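Long-range contacts in VP2 (Primate bocaparvovirus 1, PDB 7L0Y), which self-assembles, as 60 copies of its size variants, into the T=1 icosahedral capsid of human bocavirus 1, about 26 nm in diameter: residues Glu331-Trp336 and Asn348-Pro353; Trp385-Ile390 and Met409-Gly414; Thr391-Ile396 and Asp506-Val511. One frame throughout, in Å; residues are numbered along the deposited sequence.

Interaction 1. Residues Glu331-Trp336 and Asn348-Pro353; sequences EYKLQW and NIIANP
The indole of Trp336 lies against Ile349, whose carbonyl O stands over one face of the ring, offset toward the rim and 3.7 Å from Trp336 CE3. The side chains cross at an angle, and Ile349 CG2 stands over the ring's rim on the same side, 3.6 Å from Trp336 CZ2. Trp149 of the same chain also meets this indole, the two ring planes inclined at about 35°. Two amides form a second flat pair: those of Gln335 and Asn348 lie side by side and point the same way, with planes 30° apart.

The backbone beneath is a two-stranded antiparallel hairpin. Trp336 and Ile349 are a hydrogen-bonded pair, with Trp336 N donating to Ile349 O over 3.2 Å and Ile349 N returning a bond of 2.8 Å to Trp336 O. Gln335 and Ile350 form the adjoining non-hydrogen-bonded pair, with their side chains on the other face of the hairpin from Trp336 and Ile349. Past the strands, Ala351 N still reaches Leu334 O at 2.9 Å.

With CG of Trp336 set between its backbone N and carbonyl carbon (chi1 61°), the indole swings over the partner strand. Gln335, by contrast, is extended, its aliphatic CG 3.7 Å from Ile350 CG1. Likewise the methylenes of Lys333 pass over Ile350, with CD 3.7 Å from Ile350 CG2, and carry the ammonium beyond. Ala351 suits its place because a small methyl fits beside Leu334. Along its other side, Gln335 makes backbone hydrogen bonds to a second subunit.

Beta-branched isoleucines suit the extended strand, and long polar chains lend it their aliphatic parts. The hairpin's main-chain groups thus pair with each other, while Ile349 gives the indole both its carbonyl O and its CG2 methyl.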
loop_
_atom_site.group_PDB
_atom_site.type_symbol
_atom_site.label_atom_id
_atom_site.label_comp_id
_atom_site.label_asym_id
_atom_site.label_seq_id
_atom_site.Cartn_x
_atom_site.Cartn_y
_atom_site.Cartn_z
ATOM N N GLU A 331 -2.703 68.950 101.454
ATOM C CA GLU A 331 -2.217 69.712 100.309
ATOM C C GLU A 331 -1.679 68.810 99.213
ATOM O O GLU A 331 -1.733 69.160 98.031
ATOM C CB GLU A 331 -1.133 70.695 100.736
ATOM C CG GLU A 331 -1.630 71.892 101.499
ATOM C CD GLU A 331 -0.522 72.858 101.818
ATOM O OE1 GLU A 331 0.656 72.470 101.693
ATOM O OE2 GLU A 331 -0.825 74.017 102.154
ATOM N N TYR A 332 -1.139 67.654 99.577
ATOM C CA TYR A 332 -0.446 66.806 98.625
ATOM C C TYR A 332 -1.371 65.820 97.941
ATOM O O TYR A 332 -0.927 65.069 97.069
ATOM C CB TYR A 332 0.688 66.066 99.325
ATOM C CG TYR A 332 1.679 66.997 99.961
ATOM C CD1 TYR A 332 2.079 68.156 99.317
ATOM C CD2 TYR A 332 2.198 66.731 101.213
ATOM C CE1 TYR A 332 2.977 69.015 99.899
ATOM C CE2 TYR A 332 3.096 67.582 101.800
ATOM C CZ TYR A 332 3.484 68.723 101.141
ATOM O OH TYR A 332 4.383 69.577 101.733
ATOM N N LYS A 333 -2.643 65.805 98.309
ATOM C CA LYS A 333 -3.599 64.852 97.774
ATOM C C LYS A 333 -4.284 65.447 96.555
ATOM O O LYS A 333 -4.639 66.628 96.552
ATOM C CB LYS A 333 -4.625 64.468 98.834
ATOM C CG LYS A 333 -4.026 63.731 100.001
ATOM C CD LYS A 333 -5.061 63.459 101.054
ATOM C CE LYS A 333 -4.476 62.707 102.220
ATOM N NZ LYS A 333 -5.497 62.494 103.275
ATOM N N LEU A 334 -4.448 64.630 95.523
ATOM C CA LEU A 334 -5.210 65.034 94.356
ATOM C C LEU A 334 -6.653 65.300 94.757
ATOM O O LEU A 334 -7.279 64.489 95.440
ATOM C CB LEU A 334 -5.145 63.943 93.293
ATOM C CG LEU A 334 -5.867 64.225 91.980
ATOM C CD1 LEU A 334 -5.185 65.352 91.240
ATOM C CD2 LEU A 334 -5.943 62.978 91.122
ATOM N N GLN A 335 -7.182 66.443 94.342
ATOM C CA GLN A 335 -8.512 66.844 94.759
ATOM C C GLN A 335 -9.168 67.617 93.628
ATOM O O GLN A 335 -8.519 68.401 92.940
ATOM C CB GLN A 335 -8.438 67.679 96.036
ATOM C CG GLN A 335 -9.745 67.899 96.733
ATOM C CD GLN A 335 -9.551 68.572 98.062
ATOM O OE1 GLN A 335 -8.426 68.817 98.484
ATOM N NE2 GLN A 335 -10.646 68.870 98.738
ATOM N N TRP A 336 -10.456 67.375 93.425
ATOM C CA TRP A 336 -11.174 68.052 92.357
ATOM C C TRP A 336 -12.621 68.225 92.780
ATOM O O TRP A 336 -13.038 67.754 93.835
ATOM C CB TRP A 336 -11.071 67.278 91.044
ATOM C CG TRP A 336 -11.661 65.918 91.109
ATOM C CD1 TRP A 336 -12.917 65.558 90.753
ATOM C CD2 TRP A 336 -11.022 64.730 91.578
ATOM N NE1 TRP A 336 -13.104 64.223 90.960
ATOM C CE2 TRP A 336 -11.952 63.688 91.467
ATOM C CE3 TRP A 336 -9.749 64.448 92.072
ATOM C CZ2 TRP A 336 -11.652 62.386 91.830
ATOM C CZ3 TRP A 336 -9.456 63.164 92.438
ATOM C CH2 TRP A 336 -10.399 62.145 92.314
ATOM N N ASN A 348 -16.370 68.314 96.557
ATOM C CA ASN A 348 -14.966 68.020 96.322
ATOM C C ASN A 348 -14.660 66.577 96.683
ATOM O O ASN A 348 -15.220 66.038 97.640
ATOM C CB ASN A 348 -14.075 68.966 97.122
ATOM C CG ASN A 348 -14.393 68.946 98.590
ATOM O OD1 ASN A 348 -15.475 68.530 98.988
ATOM N ND2 ASN A 348 -13.450 69.375 99.409
ATOM N N ILE A 349 -13.773 65.955 95.918
ATOM C CA ILE A 349 -13.358 64.580 96.150
ATOM C C ILE A 349 -11.858 64.555 96.365
ATOM O O ILE A 349 -11.086 64.991 95.506
ATOM C CB ILE A 349 -13.772 63.649 95.003
ATOM C CG1 ILE A 349 -15.282 63.446 95.041
ATOM C CG2 ILE A 349 -13.052 62.329 95.104
ATOM C CD1 ILE A 349 -15.797 62.635 93.946
ATOM N N ILE A 350 -11.456 64.033 97.511
ATOM C CA ILE A 350 -10.062 63.912 97.893
ATOM C C ILE A 350 -9.632 62.479 97.634
ATOM O O ILE A 350 -10.303 61.538 98.065
ATOM C CB ILE A 350 -9.873 64.276 99.371
ATOM C CG1 ILE A 350 -10.418 65.674 99.639
ATOM C CG2 ILE A 350 -8.418 64.209 99.732
ATOM C CD1 ILE A 350 -10.499 66.021 101.090
ATOM N N ALA A 351 -8.520 62.307 96.930
ATOM C CA ALA A 351 -8.007 60.967 96.699
ATOM C C ALA A 351 -7.545 60.345 98.008
ATOM O O ALA A 351 -6.873 60.983 98.819
ATOM C CB ALA A 351 -6.863 60.997 95.691
ATOM N N ASN A 352 -7.907 59.092 98.211
ATOM C CA ASN A 352 -7.610 58.365 99.431
ATOM C C ASN A 352 -6.668 57.222 99.109
ATOM O O ASN A 352 -6.544 56.818 97.949
ATOM C CB ASN A 352 -8.888 57.831 100.091
ATOM C CG ASN A 352 -9.767 58.937 100.623
ATOM O OD1 ASN A 352 -10.971 58.960 100.383
ATOM N ND2 ASN A 352 -9.164 59.870 101.350
ATOM N N PRO A 353 -5.942 56.722 100.107
ATOM C CA PRO A 353 -5.050 55.583 99.869
ATOM C C PRO A 353 -5.792 54.404 99.265
ATOM O O PRO A 353 -6.825 53.969 99.774
ATOM C CB PRO A 353 -4.525 55.255 101.265
ATOM C CG PRO A 353 -4.582 56.543 101.978
ATOM C CD PRO A 353 -5.797 57.251 101.473
#

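Interaction 2. Residues Trp385-Ile390 and Met409-Gly414; sequences WDRFPI and MDPFDG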
loop_
_atom_site.group_PDB
_atom_site.type_symbol
_atom_site.label_atom_id
_atom_site.label_comp_id
_atom_site.label_asym_id
_atom_site.label_seq_id
_atom_site.Cartn_x
_atom_site.Cartn_y
_atom_site.Cartn_z
ATOM N N TRP A 385 7.368 51.622 91.758
ATOM C CA TRP A 385 6.151 52.181 92.312
ATOM C C TRP A 385 5.017 51.934 91.341
ATOM O O TRP A 385 5.232 51.776 90.139
ATOM C CB TRP A 385 6.307 53.676 92.613
ATOM C CG TRP A 385 6.532 54.552 91.419
ATOM C CD1 TRP A 385 5.596 55.269 90.759
ATOM C CD2 TRP A 385 7.768 54.785 90.737
ATOM N NE1 TRP A 385 6.159 55.946 89.719
ATOM C CE2 TRP A 385 7.497 55.668 89.682
ATOM C CE3 TRP A 385 9.077 54.338 90.919
ATOM C CZ2 TRP A 385 8.480 56.112 88.809
ATOM C CZ3 TRP A 385 10.048 54.775 90.054
ATOM C CH2 TRP A 385 9.747 55.653 89.009
ATOM N N ASP A 386 3.791 52.002 91.827
ATOM C CA ASP A 386 2.657 51.859 90.936
ATOM C C ASP A 386 2.181 53.255 90.560
ATOM O O ASP A 386 2.487 54.220 91.247
ATOM C CB ASP A 386 1.536 51.061 91.594
ATOM C CG ASP A 386 1.548 49.599 91.194
ATOM O OD1 ASP A 386 2.455 49.186 90.440
ATOM O OD2 ASP A 386 0.640 48.861 91.632
ATOM N N ARG A 387 1.438 53.364 89.464
ATOM C CA ARG A 387 0.896 54.648 89.024
ATOM C C ARG A 387 -0.255 55.071 89.915
ATOM O O ARG A 387 -0.867 54.247 90.586
ATOM C CB ARG A 387 0.387 54.595 87.577
ATOM C CG ARG A 387 1.397 54.159 86.535
ATOM C CD ARG A 387 1.049 54.685 85.149
ATOM N NE ARG A 387 1.283 56.120 85.027
ATOM C CZ ARG A 387 0.356 57.020 84.722
ATOM N NH1 ARG A 387 -0.889 56.641 84.475
ATOM N NH2 ARG A 387 0.678 58.299 84.652
ATOM N N PHE A 388 -0.537 56.365 89.933
ATOM C CA PHE A 388 -1.654 56.882 90.702
ATOM C C PHE A 388 -2.925 56.159 90.274
ATOM O O PHE A 388 -3.219 56.065 89.088
ATOM C CB PHE A 388 -1.809 58.375 90.465
ATOM C CG PHE A 388 -3.014 58.958 91.123
ATOM C CD1 PHE A 388 -3.043 59.142 92.490
ATOM C CD2 PHE A 388 -4.123 59.307 90.381
ATOM C CE1 PHE A 388 -4.152 59.670 93.108
ATOM C CE2 PHE A 388 -5.233 59.846 90.991
ATOM C CZ PHE A 388 -5.251 60.019 92.358
ATOM N N PRO A 389 -3.663 55.602 91.236
ATOM C CA PRO A 389 -4.893 54.889 90.874
ATOM C C PRO A 389 -5.884 55.845 90.239
ATOM O O PRO A 389 -6.302 56.823 90.852
ATOM C CB PRO A 389 -5.401 54.364 92.220
ATOM C CG PRO A 389 -4.209 54.399 93.110
ATOM C CD PRO A 389 -3.449 55.602 92.689
ATOM N N ILE A 390 -6.314 55.524 89.056
ATOM C CA ILE A 390 -7.178 56.433 88.323
ATOM C C ILE A 390 -8.622 56.012 88.506
ATOM O O ILE A 390 -8.952 54.824 88.516
ATOM C CB ILE A 390 -6.783 56.520 86.835
ATOM C CG1 ILE A 390 -6.764 55.148 86.163
ATOM C CG2 ILE A 390 -5.464 57.226 86.688
ATOM C CD1 ILE A 390 -7.941 54.875 85.294
ATOM N N MET A 409 8.255 59.008 82.286
ATOM C CA MET A 409 7.031 59.791 82.195
ATOM C C MET A 409 5.955 59.045 82.968
ATOM O O MET A 409 5.463 58.000 82.546
ATOM C CB MET A 409 6.655 60.020 80.742
ATOM C CG MET A 409 7.613 60.963 80.049
ATOM S SD MET A 409 7.319 61.138 78.295
ATOM C CE MET A 409 7.978 59.573 77.733
ATOM N N ASP A 410 5.608 59.593 84.124
ATOM C CA ASP A 410 4.571 59.053 84.993
ATOM C C ASP A 410 3.857 60.227 85.639
ATOM O O ASP A 410 4.077 60.520 86.821
ATOM C CB ASP A 410 5.172 58.108 86.034
ATOM C CG ASP A 410 4.137 57.528 86.970
ATOM O OD1 ASP A 410 3.273 56.764 86.502
ATOM O OD2 ASP A 410 4.199 57.820 88.178
ATOM N N PRO A 411 3.014 60.935 84.891
ATOM C CA PRO A 411 2.300 62.082 85.461
ATOM C C PRO A 411 1.595 61.725 86.758
ATOM O O PRO A 411 0.919 60.703 86.860
ATOM C CB PRO A 411 1.308 62.450 84.359
ATOM C CG PRO A 411 1.990 62.042 83.124
ATOM C CD PRO A 411 2.761 60.801 83.448
ATOM N N PHE A 412 1.764 62.580 87.761
ATOM C CA PHE A 412 1.316 62.233 89.103
ATOM C C PHE A 412 -0.192 62.316 89.244
ATOM O O PHE A 412 -0.758 61.725 90.166
ATOM C CB PHE A 412 2.005 63.124 90.126
ATOM C CG PHE A 412 3.456 62.846 90.263
ATOM C CD1 PHE A 412 3.975 61.644 89.830
ATOM C CD2 PHE A 412 4.302 63.769 90.832
ATOM C CE1 PHE A 412 5.309 61.373 89.955
ATOM C CE2 PHE A 412 5.636 63.505 90.959
ATOM C CZ PHE A 412 6.144 62.304 90.522
ATOM N N ASP A 413 -0.863 63.033 88.348
ATOM C CA ASP A 413 -2.319 63.017 88.369
ATOM C C ASP A 413 -2.862 61.678 87.901
ATOM O O ASP A 413 -4.017 61.348 88.180
ATOM C CB ASP A 413 -2.875 64.150 87.509
ATOM C CG ASP A 413 -2.464 64.040 86.063
ATOM O OD1 ASP A 413 -1.615 63.192 85.736
ATOM O OD2 ASP A 413 -3.004 64.800 85.241
ATOM N N GLY A 414 -2.053 60.900 87.189
ATOM C CA GLY A 414 -2.445 59.593 86.711
ATOM C C GLY A 414 -2.743 59.508 85.232
ATOM O O GLY A 414 -3.043 58.415 84.746
#
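Arg387 bends at its third torsion (chi3 72°), and this turn swings the guanidinium round to Asp410, while Asp410, with chi1 180°, carries its carboxylate away from its own backbone N, toward the arginine. The two side chains slide past each other in opposite directions, their flat groups nearly perpendicular at 87°. Arg387 NE makes a salt bridge to Asp410 OD1, 2.6 Å away, meeting that oxygen nearly end-on. Trp385 NE1 donates to the other oxygen, Asp410 OD2, over 3.1 Å. This oxygen lies in the indole plane, but the donor comes from above the carboxylate plane; the N-H points almost straight at it. With one oxygen given to each donor, the aspartate is fixed in rotation, and the arginine probably stabilises its negative charge in these buried surroundings.

Arginine suits its place because its several N-H groups serve different acceptors. Arg387 NH1 donates to Gly414 O over 2.8 Å from above the carbonyl plane, and NH2 bonds Ser415 O.

Pro411 to Gly414 form a type I turn, closed by Gly414 N to Pro411 O at 3.0 Å. Glycine suits its place twice over: without a CB it takes a positive phi with no pressure on the preceding carbonyl O, and it leaves room for Ile390 CG2, 3.8 Å from Gly414 CA, and for Phe388, whose ring turns an edge to it with CB 4.0 Å from Gly414 CA.

Both segments are loops. The first leaves strand 384-385, whose Trp385 continues an antiparallel ladder into a third subunit; Asp404 of that subunit bonds Arg387 N, and its Lys405 packs on Asp410. The second leads into strand 416-418, against which Arg387 packs at Ile416, while Asp410 N bonds Asn382 of a second subunit.

Interaction 3. Residues Thr391-Ile396 and Asp506-Val511; sequences TRENPI and DQCMPV
Apolar packing carries most of this contact, with Thr391 against Cys508 and Pro510. The threonine has its methyl anti to its carbonyl carbon, and its side chain lies across that of Pro510, with Thr391 CG2 3.6 Å from Pro510 CB. Thr391 CB lies equally close, 3.6 Å, to Cys508 CB. A compact branched residue suits this site, since one arm can pack on carbon while the hydroxyl turns back to its own chain.

Of polar links between the segments there is one, and it is weak: Arg392 N points almost straight at Cys508 O (175°) but from 3.4 Å. Beside it the side chain of Glu393 bends at its second torsion (chi2 79°), bringing OE1 of Glu393 to 3.3 Å from Cys508 SG. The guanidinium of Arg392 leads the other way, to a salt bridge with Asp156.

Local bonds shape both partners. Thr391 to Asn394 make a type I turn, with Asn394 N 3.3 Å from Thr391 O, and Thr391 OG1 weakly accepts Glu393 N. A second type I turn, Asp506 to Met509, is closed by Met509 N to Asp506 O at 2.9 Å.

Two type I turns thus pack against each other beside helix 85-94, on which Arg392 and Met509 pack. This is consistent with the parvovirus capsid fold, in which a jelly-roll core is joined by long loops; here one loop meets the C-terminal region.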
loop_
_atom_site.group_PDB
_atom_site.type_symbol
_atom_site.label_atom_id
_atom_site.label_comp_id
_atom_site.label_asym_id
_atom_site.label_seq_id
_atom_site.Cartn_x
_atom_site.Cartn_y
_atom_site.Cartn_z
ATOM N N THR A 391 -9.478 57.001 88.696
ATOM C CA THR A 391 -10.907 56.795 88.791
ATOM C C THR A 391 -11.548 57.061 87.441
ATOM O O THR A 391 -10.893 57.401 86.458
ATOM C CB THR A 391 -11.520 57.699 89.859
ATOM O OG1 THR A 391 -11.282 59.067 89.523
ATOM C CG2 THR A 391 -10.920 57.410 91.207
ATOM N N ARG A 392 -12.864 56.907 87.410
ATOM C CA ARG A 392 -13.625 57.189 86.206
ATOM C C ARG A 392 -13.624 58.684 85.895
ATOM O O ARG A 392 -13.892 59.096 84.762
ATOM C CB ARG A 392 -15.030 56.639 86.404
ATOM C CG ARG A 392 -15.979 56.836 85.293
ATOM C CD ARG A 392 -17.296 56.195 85.630
ATOM N NE ARG A 392 -18.316 56.596 84.683
ATOM C CZ ARG A 392 -19.100 57.648 84.861
ATOM N NH1 ARG A 392 -18.992 58.373 85.957
ATOM N NH2 ARG A 392 -20.001 57.959 83.954
ATOM N N GLU A 393 -13.292 59.510 86.881
ATOM C CA GLU A 393 -13.292 60.953 86.693
ATOM C C GLU A 393 -11.919 61.512 86.358
ATOM O O GLU A 393 -11.763 62.732 86.300
ATOM C CB GLU A 393 -13.865 61.626 87.937
ATOM C CG GLU A 393 -15.348 61.382 88.087
ATOM C CD GLU A 393 -15.655 60.012 88.647
ATOM O OE1 GLU A 393 -14.693 59.272 88.941
ATOM O OE2 GLU A 393 -16.850 59.659 88.761
ATOM N N ASN A 394 -10.925 60.660 86.157
ATOM C CA ASN A 394 -9.599 61.133 85.812
ATOM C C ASN A 394 -9.481 61.377 84.310
ATOM O O ASN A 394 -10.193 60.767 83.510
ATOM C CB ASN A 394 -8.551 60.121 86.256
ATOM C CG ASN A 394 -8.426 60.045 87.749
ATOM O OD1 ASN A 394 -8.656 59.013 88.343
ATOM N ND2 ASN A 394 -8.010 61.125 88.358
ATOM N N PRO A 395 -8.603 62.286 83.909
ATOM C CA PRO A 395 -8.218 62.376 82.499
ATOM C C PRO A 395 -7.496 61.122 82.048
ATOM O O PRO A 395 -6.796 60.468 82.822
ATOM C CB PRO A 395 -7.277 63.580 82.473
ATOM C CG PRO A 395 -7.675 64.376 83.645
ATOM C CD PRO A 395 -8.090 63.417 84.691
ATOM N N ILE A 396 -7.662 60.795 80.774
ATOM C CA ILE A 396 -7.040 59.594 80.234
ATOM C C ILE A 396 -5.583 59.856 79.881
ATOM O O ILE A 396 -4.668 59.245 80.444
ATOM C CB ILE A 396 -7.829 59.075 79.023
ATOM C CG1 ILE A 396 -9.257 58.749 79.430
ATOM C CG2 ILE A 396 -7.171 57.843 78.464
ATOM C CD1 ILE A 396 -10.148 58.442 78.280
ATOM N N ASP A 506 -13.834 56.564 96.763
ATOM C CA ASP A 506 -14.126 55.168 96.472
ATOM C C ASP A 506 -15.387 55.017 95.639
ATOM O O ASP A 506 -15.517 54.048 94.886
ATOM C CB ASP A 506 -14.243 54.372 97.767
ATOM C CG ASP A 506 -12.902 54.135 98.424
ATOM O OD1 ASP A 506 -11.871 54.290 97.739
ATOM O OD2 ASP A 506 -12.874 53.793 99.624
ATOM N N GLN A 507 -16.324 55.956 95.757
ATOM C CA GLN A 507 -17.501 55.913 94.902
ATOM C C GLN A 507 -17.134 56.174 93.452
ATOM O O GLN A 507 -17.878 55.796 92.543
ATOM C CB GLN A 507 -18.531 56.922 95.385
ATOM C CG GLN A 507 -19.080 56.593 96.741
ATOM C CD GLN A 507 -19.993 57.660 97.264
ATOM O OE1 GLN A 507 -19.942 58.803 96.828
ATOM N NE2 GLN A 507 -20.817 57.303 98.226
ATOM N N CYS A 508 -15.991 56.809 93.218
ATOM C CA CYS A 508 -15.471 56.960 91.872
ATOM C C CYS A 508 -14.826 55.689 91.350
ATOM O O CYS A 508 -14.470 55.640 90.171
ATOM C CB CYS A 508 -14.475 58.110 91.836
ATOM S SG CYS A 508 -15.198 59.716 92.161
ATOM N N MET A 509 -14.682 54.667 92.192
ATOM C CA MET A 509 -14.193 53.349 91.820
ATOM C C MET A 509 -12.801 53.425 91.209
ATOM O O MET A 509 -12.636 53.210 90.004
ATOM C CB MET A 509 -15.170 52.690 90.856
ATOM C CG MET A 509 -16.506 52.391 91.473
ATOM S SD MET A 509 -17.673 51.739 90.281
ATOM C CE MET A 509 -18.117 53.237 89.407
ATOM N N PRO A 510 -11.778 53.728 92.002
ATOM C CA PRO A 510 -10.419 53.768 91.465
ATOM C C PRO A 510 -9.927 52.382 91.086
ATOM O O PRO A 510 -10.506 51.363 91.453
ATOM C CB PRO A 510 -9.608 54.351 92.620
ATOM C CG PRO A 510 -10.369 53.970 93.813
ATOM C CD PRO A 510 -11.803 54.024 93.441
ATOM N N VAL A 511 -8.847 52.357 90.318
ATOM C CA VAL A 511 -8.224 51.096 89.949
ATOM C C VAL A 511 -7.227 50.696 91.026
ATOM O O VAL A 511 -7.026 51.421 92.005
ATOM C CB VAL A 511 -7.542 51.184 88.574
ATOM C CG1 VAL A 511 -8.565 51.436 87.494
ATOM C CG2 VAL A 511 -6.483 52.268 88.573
#

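Centres of the three contacts lie 12 to 14 Å apart, forming one cluster within 11 to 15 Å of the centre of the chain. Interaction 1 closes first along the sequence; interactions 2 and 3 then alternate, since 385-390 runs directly into 391-396 before 409-414 and 506-511 return. Phe388 joins interaction 2 to interaction 1 by packing on Leu334 and Ala351, while Ile349 touches Cys508 of interaction 3. Ile390 O and Val511 N probably hydrogen-bond between interactions 2 and 3. The segments from 331 to 414 fall between strands 215-232 and 424-429, probably the long GH loop of the jelly roll. The cluster packs this loop on the C-terminal region, and each contact also reaches neighbouring subunits.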